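Local coordinates for protein TcpB (Brucella melitensis, PDB 4LQC) that is a bacterial member of the TIR family, represented here by its TIR domain, a fold built on a parallel beta sheet flanked by helices, at residues B[57-69]-B[93-106]. The protein carries 2 engineered substitutions. Sequence-based numbering, arbitrary orientation.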
# COMPACT_ATOMS: atom_id res chain seq x y z
N LEU B 57 18.98 -17.06 -5.03
CA LEU B 57 19.89 -17.01 -3.88
C LEU B 57 21.21 -17.73 -4.18
O LEU B 57 22.23 -17.47 -3.52
CB LEU B 57 19.23 -17.64 -2.65
CG LEU B 57 18.11 -16.87 -1.95
CD1 LEU B 57 17.57 -17.68 -0.77
CD2 LEU B 57 18.62 -15.53 -1.48
N ALA B 58 21.18 -18.63 -5.16
CA ALA B 58 22.36 -19.39 -5.54
C ALA B 58 23.26 -18.54 -6.42
O ALA B 58 24.38 -18.95 -6.75
CB ALA B 58 21.97 -20.68 -6.24
N ASN B 59 22.78 -17.36 -6.80
CA ASN B 59 23.55 -16.44 -7.62
C ASN B 59 23.63 -15.03 -7.07
O ASN B 59 24.28 -14.18 -7.67
CB ASN B 59 22.97 -16.39 -9.03
CG ASN B 59 23.01 -17.73 -9.72
OD1 ASN B 59 24.04 -18.43 -9.69
ND2 ASN B 59 21.90 -18.12 -10.34
N SER B 60 22.98 -14.77 -5.94
CA SER B 60 22.94 -13.42 -5.39
C SER B 60 23.07 -13.40 -3.87
O SER B 60 22.76 -14.39 -3.21
CB SER B 60 21.64 -12.72 -5.80
OG SER B 60 21.33 -12.92 -7.17
N LYS B 61 23.52 -12.28 -3.32
CA LYS B 61 23.61 -12.15 -1.87
C LYS B 61 22.21 -12.11 -1.27
O LYS B 61 21.91 -12.83 -0.32
CB LYS B 61 24.40 -10.91 -1.43
CG LYS B 61 25.90 -10.98 -1.72
CD LYS B 61 26.65 -9.77 -1.17
CE LYS B 61 27.63 -9.17 -2.18
NZ LYS B 61 28.58 -10.19 -2.75
N PHE B 62 21.34 -11.29 -1.86
CA PHE B 62 20.00 -11.07 -1.32
C PHE B 62 18.86 -11.27 -2.31
O PHE B 62 19.05 -11.19 -3.52
CB PHE B 62 19.91 -9.68 -0.70
CG PHE B 62 20.68 -9.54 0.57
CD1 PHE B 62 20.17 -10.03 1.76
CD2 PHE B 62 21.93 -8.94 0.57
CE1 PHE B 62 20.89 -9.89 2.94
CE2 PHE B 62 22.65 -8.81 1.74
CZ PHE B 62 22.13 -9.28 2.92
N GLY B 63 17.68 -11.55 -1.79
CA GLY B 63 16.49 -11.67 -2.60
C GLY B 63 15.45 -10.61 -2.24
O GLY B 63 15.10 -10.42 -1.07
N ILE B 64 14.99 -9.90 -3.26
CA ILE B 64 13.90 -8.96 -3.12
C ILE B 64 12.66 -9.60 -3.70
O ILE B 64 12.68 -10.13 -4.81
CB ILE B 64 14.18 -7.64 -3.87
CG1 ILE B 64 15.48 -6.99 -3.36
CG2 ILE B 64 13.03 -6.67 -3.69
CD1 ILE B 64 15.89 -5.76 -4.16
N VAL B 65 11.57 -9.57 -2.95
CA VAL B 65 10.30 -10.04 -3.46
C VAL B 65 9.31 -8.88 -3.37
O VAL B 65 9.03 -8.37 -2.28
CB VAL B 65 9.76 -11.19 -2.62
CG1 VAL B 65 8.57 -11.82 -3.31
CG2 VAL B 65 10.84 -12.23 -2.39
N VAL B 66 8.81 -8.46 -4.52
CA VAL B 66 7.84 -7.38 -4.57
C VAL B 66 6.45 -7.92 -4.23
O VAL B 66 5.78 -8.51 -5.08
CB VAL B 66 7.85 -6.75 -5.96
CG1 VAL B 66 6.95 -5.51 -5.99
CG2 VAL B 66 9.26 -6.40 -6.32
N LEU B 67 6.03 -7.71 -2.98
CA LEU B 67 4.73 -8.16 -2.49
C LEU B 67 3.59 -7.23 -2.87
O LEU B 67 3.31 -6.27 -2.18
CB LEU B 67 4.78 -8.24 -0.97
CG LEU B 67 5.70 -9.31 -0.38
CD1 LEU B 67 5.41 -9.41 1.12
CD2 LEU B 67 5.47 -10.63 -1.08
N SER B 68 2.92 -7.54 -3.98
CA SER B 68 1.84 -6.70 -4.46
C SER B 68 0.63 -7.54 -4.72
O SER B 68 0.68 -8.76 -4.62
CB SER B 68 2.24 -6.02 -5.77
OG SER B 68 2.25 -6.96 -6.84
N GLU B 69 -0.47 -6.88 -5.06
CA GLU B 69 -1.71 -7.57 -5.41
C GLU B 69 -1.47 -8.59 -6.53
O GLU B 69 -1.94 -9.73 -6.46
CB GLU B 69 -2.76 -6.53 -5.82
CG GLU B 69 -4.18 -7.04 -5.80
CD GLU B 69 -5.15 -6.08 -6.46
OE1 GLU B 69 -4.70 -5.00 -6.91
OE2 GLU B 69 -6.35 -6.41 -6.55
N THR B 93 18.19 -13.51 7.48
CA THR B 93 17.40 -13.65 6.26
C THR B 93 18.09 -13.08 5.02
O THR B 93 18.75 -12.04 5.06
CB THR B 93 16.02 -12.98 6.45
OG1 THR B 93 16.20 -11.59 6.72
CG2 THR B 93 15.34 -13.50 7.70
N ARG B 94 17.93 -13.79 3.91
CA ARG B 94 18.44 -13.29 2.65
C ARG B 94 17.27 -12.85 1.78
O ARG B 94 17.47 -12.42 0.64
CB ARG B 94 19.27 -14.37 1.95
CG ARG B 94 20.55 -14.77 2.69
CD ARG B 94 21.23 -15.97 2.04
NE ARG B 94 21.69 -15.68 0.68
CZ ARG B 94 22.11 -16.59 -0.19
NH1 ARG B 94 22.13 -17.87 0.13
NH2 ARG B 94 22.50 -16.22 -1.41
N ILE B 95 16.05 -12.96 2.30
CA ILE B 95 14.86 -12.53 1.58
C ILE B 95 14.31 -11.21 2.15
O ILE B 95 14.00 -11.13 3.34
CB ILE B 95 13.75 -13.62 1.57
CG1 ILE B 95 14.28 -14.93 0.96
CG2 ILE B 95 12.54 -13.17 0.77
CD1 ILE B 95 14.41 -14.86 -0.54
N LEU B 96 14.20 -10.19 1.30
CA LEU B 96 13.71 -8.87 1.71
C LEU B 96 12.46 -8.55 0.93
O LEU B 96 12.53 -8.11 -0.21
CB LEU B 96 14.76 -7.80 1.40
CG LEU B 96 16.19 -8.20 1.71
CD1 LEU B 96 17.17 -7.21 1.10
CD2 LEU B 96 16.37 -8.29 3.21
N PRO B 97 11.30 -8.77 1.55
CA PRO B 97 10.02 -8.40 0.94
C PRO B 97 9.90 -6.90 0.83
O PRO B 97 10.41 -6.18 1.69
CB PRO B 97 9.00 -8.87 1.99
CG PRO B 97 9.73 -9.90 2.80
CD PRO B 97 11.13 -9.39 2.87
N ILE B 98 9.23 -6.44 -0.22
CA ILE B 98 8.80 -5.05 -0.27
C ILE B 98 7.31 -5.03 -0.52
O ILE B 98 6.84 -5.60 -1.51
CB ILE B 98 9.49 -4.29 -1.40
CG1 ILE B 98 10.99 -4.22 -1.14
CG2 ILE B 98 8.93 -2.87 -1.47
CD1 ILE B 98 11.76 -3.71 -2.33
N TRP B 99 6.58 -4.38 0.39
CA TRP B 99 5.13 -4.27 0.27
C TRP B 99 4.84 -3.18 -0.74
O TRP B 99 5.34 -2.06 -0.60
CB TRP B 99 4.50 -3.89 1.61
CG TRP B 99 4.54 -4.96 2.67
CD1 TRP B 99 5.53 -5.89 2.88
CD2 TRP B 99 3.53 -5.23 3.64
NE1 TRP B 99 5.19 -6.70 3.94
CE2 TRP B 99 3.97 -6.32 4.42
CE3 TRP B 99 2.29 -4.65 3.94
CZ2 TRP B 99 3.21 -6.83 5.49
CZ3 TRP B 99 1.54 -5.16 4.99
CH2 TRP B 99 2.00 -6.24 5.75
N HIS B 100 4.04 -3.48 -1.75
CA HIS B 100 3.72 -2.47 -2.77
C HIS B 100 2.22 -2.44 -3.12
O HIS B 100 1.69 -3.37 -3.72
CB HIS B 100 4.58 -2.68 -4.02
CG HIS B 100 4.45 -1.61 -5.05
ND1 HIS B 100 4.67 -0.28 -4.78
CD2 HIS B 100 4.14 -1.68 -6.37
CE1 HIS B 100 4.48 0.43 -5.88
NE2 HIS B 100 4.17 -0.40 -6.86
N LYS B 101 1.56 -1.37 -2.71
CA LYS B 101 0.14 -1.19 -2.99
C LYS B 101 -0.73 -2.35 -2.47
O LYS B 101 -1.72 -2.73 -3.10
CB LYS B 101 -0.09 -0.90 -4.48
CG LYS B 101 0.58 0.43 -4.92
CD LYS B 101 0.75 0.60 -6.44
CE LYS B 101 -0.59 0.80 -7.17
NZ LYS B 101 -1.42 1.89 -6.59
N VAL B 102 -0.34 -2.90 -1.32
CA VAL B 102 -1.20 -3.85 -0.60
C VAL B 102 -1.57 -3.31 0.77
O VAL B 102 -0.90 -2.42 1.30
CB VAL B 102 -0.51 -5.21 -0.36
CG1 VAL B 102 -0.49 -6.03 -1.63
CG2 VAL B 102 0.89 -5.00 0.18
N SER B 103 -2.64 -3.84 1.34
CA SER B 103 -2.97 -3.54 2.71
C SER B 103 -2.47 -4.67 3.63
O SER B 103 -2.14 -5.78 3.17
CB SER B 103 -4.48 -3.41 2.85
OG SER B 103 -5.08 -4.65 2.55
N TYR B 104 -2.39 -4.39 4.92
CA TYR B 104 -2.05 -5.41 5.89
C TYR B 104 -3.02 -6.59 5.80
O TYR B 104 -2.61 -7.76 5.80
CB TYR B 104 -2.02 -4.83 7.30
CG TYR B 104 -1.88 -5.88 8.37
CD1 TYR B 104 -3.00 -6.57 8.86
CD2 TYR B 104 -0.64 -6.19 8.90
CE1 TYR B 104 -2.87 -7.54 9.82
CE2 TYR B 104 -0.51 -7.16 9.87
CZ TYR B 104 -1.62 -7.83 10.33
OH TYR B 104 -1.49 -8.79 11.30
N ASP B 105 -4.32 -6.30 5.75
CA ASP B 105 -5.33 -7.37 5.74
C ASP B 105 -5.16 -8.23 4.51
O ASP B 105 -5.36 -9.44 4.55
CB ASP B 105 -6.74 -6.78 5.77
CG ASP B 105 -7.11 -6.21 7.11
OD1 ASP B 105 -7.08 -6.94 8.12
OD2 ASP B 105 -7.41 -5.02 7.17
N GLU B 106 -4.79 -7.60 3.42
CA GLU B 106 -4.68 -8.30 2.16
C GLU B 106 -3.52 -9.29 2.23
O GLU B 106 -3.60 -10.39 1.66
CB GLU B 106 -4.47 -7.29 1.05
CG GLU B 106 -4.37 -7.85 -0.31
CD GLU B 106 -4.21 -6.75 -1.35
OE1 GLU B 106 -4.09 -5.57 -0.95
OE2 GLU B 106 -4.20 -7.08 -2.55
O HOH W 1 23.97 -19.48 -1.68
O HOH W 2 -2.86 -2.62 -6.41
O HOH W 3 -0.55 -4.21 -5.98
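Gly-63 faces Ile-95, and from there to Leu-67 and Trp-99 the two strands run parallel, as neighbours inside the five-stranded parallel sheet of the TIR fold. Backbone hydrogen bonds run from Gly-63 N to Arg-94 O, Leu-96 N to Gly-63 O and Val-65 N to Leu-96 O, then keep switching between the strands as far as His-100 N to Leu-67 O; Ile-98 N to Val-65 O measures 2.8 Å. Strand 7-14 pairs with the other edge of 62-68, which places this contact in the middle of the domain.

Apolar side chains cover both faces. On one, Ile-64 CG2 presses on Ile-98 CD1 at a tight 3.5 Å, and Leu-25 and Leu-29 of helix 18-31 pack over this pair. On the other, Val-65 CG2 meets Ile-95 CG2 at 3.7 Å, and Leu-67 CD1 touches Pro-97 CB and sits by CD1 and NE1 of Trp-99.

Polar groups hold the two ends. Past the strands, Glu-69 CG touches Glu-106 OE2 at 3.3 Å, with the two OE2 atoms of these acids 4.6 Å apart; Lys-101 of the second subunit forms a salt bridge with Glu-106 OE1, which probably eases the repulsion. At the start of the strands Arg-94 gathers the carbonyls of the incoming turn. A bend at chi3 (64°) brings its guanidinium back beneath Leu-57, whose CD2 lies over one face. In the guanidinium plane, NH2 donates to Ser-60 O at 2.6 Å, while NE reaches Lys-61 O at 3.0 Å in an almost straight bond of 173°.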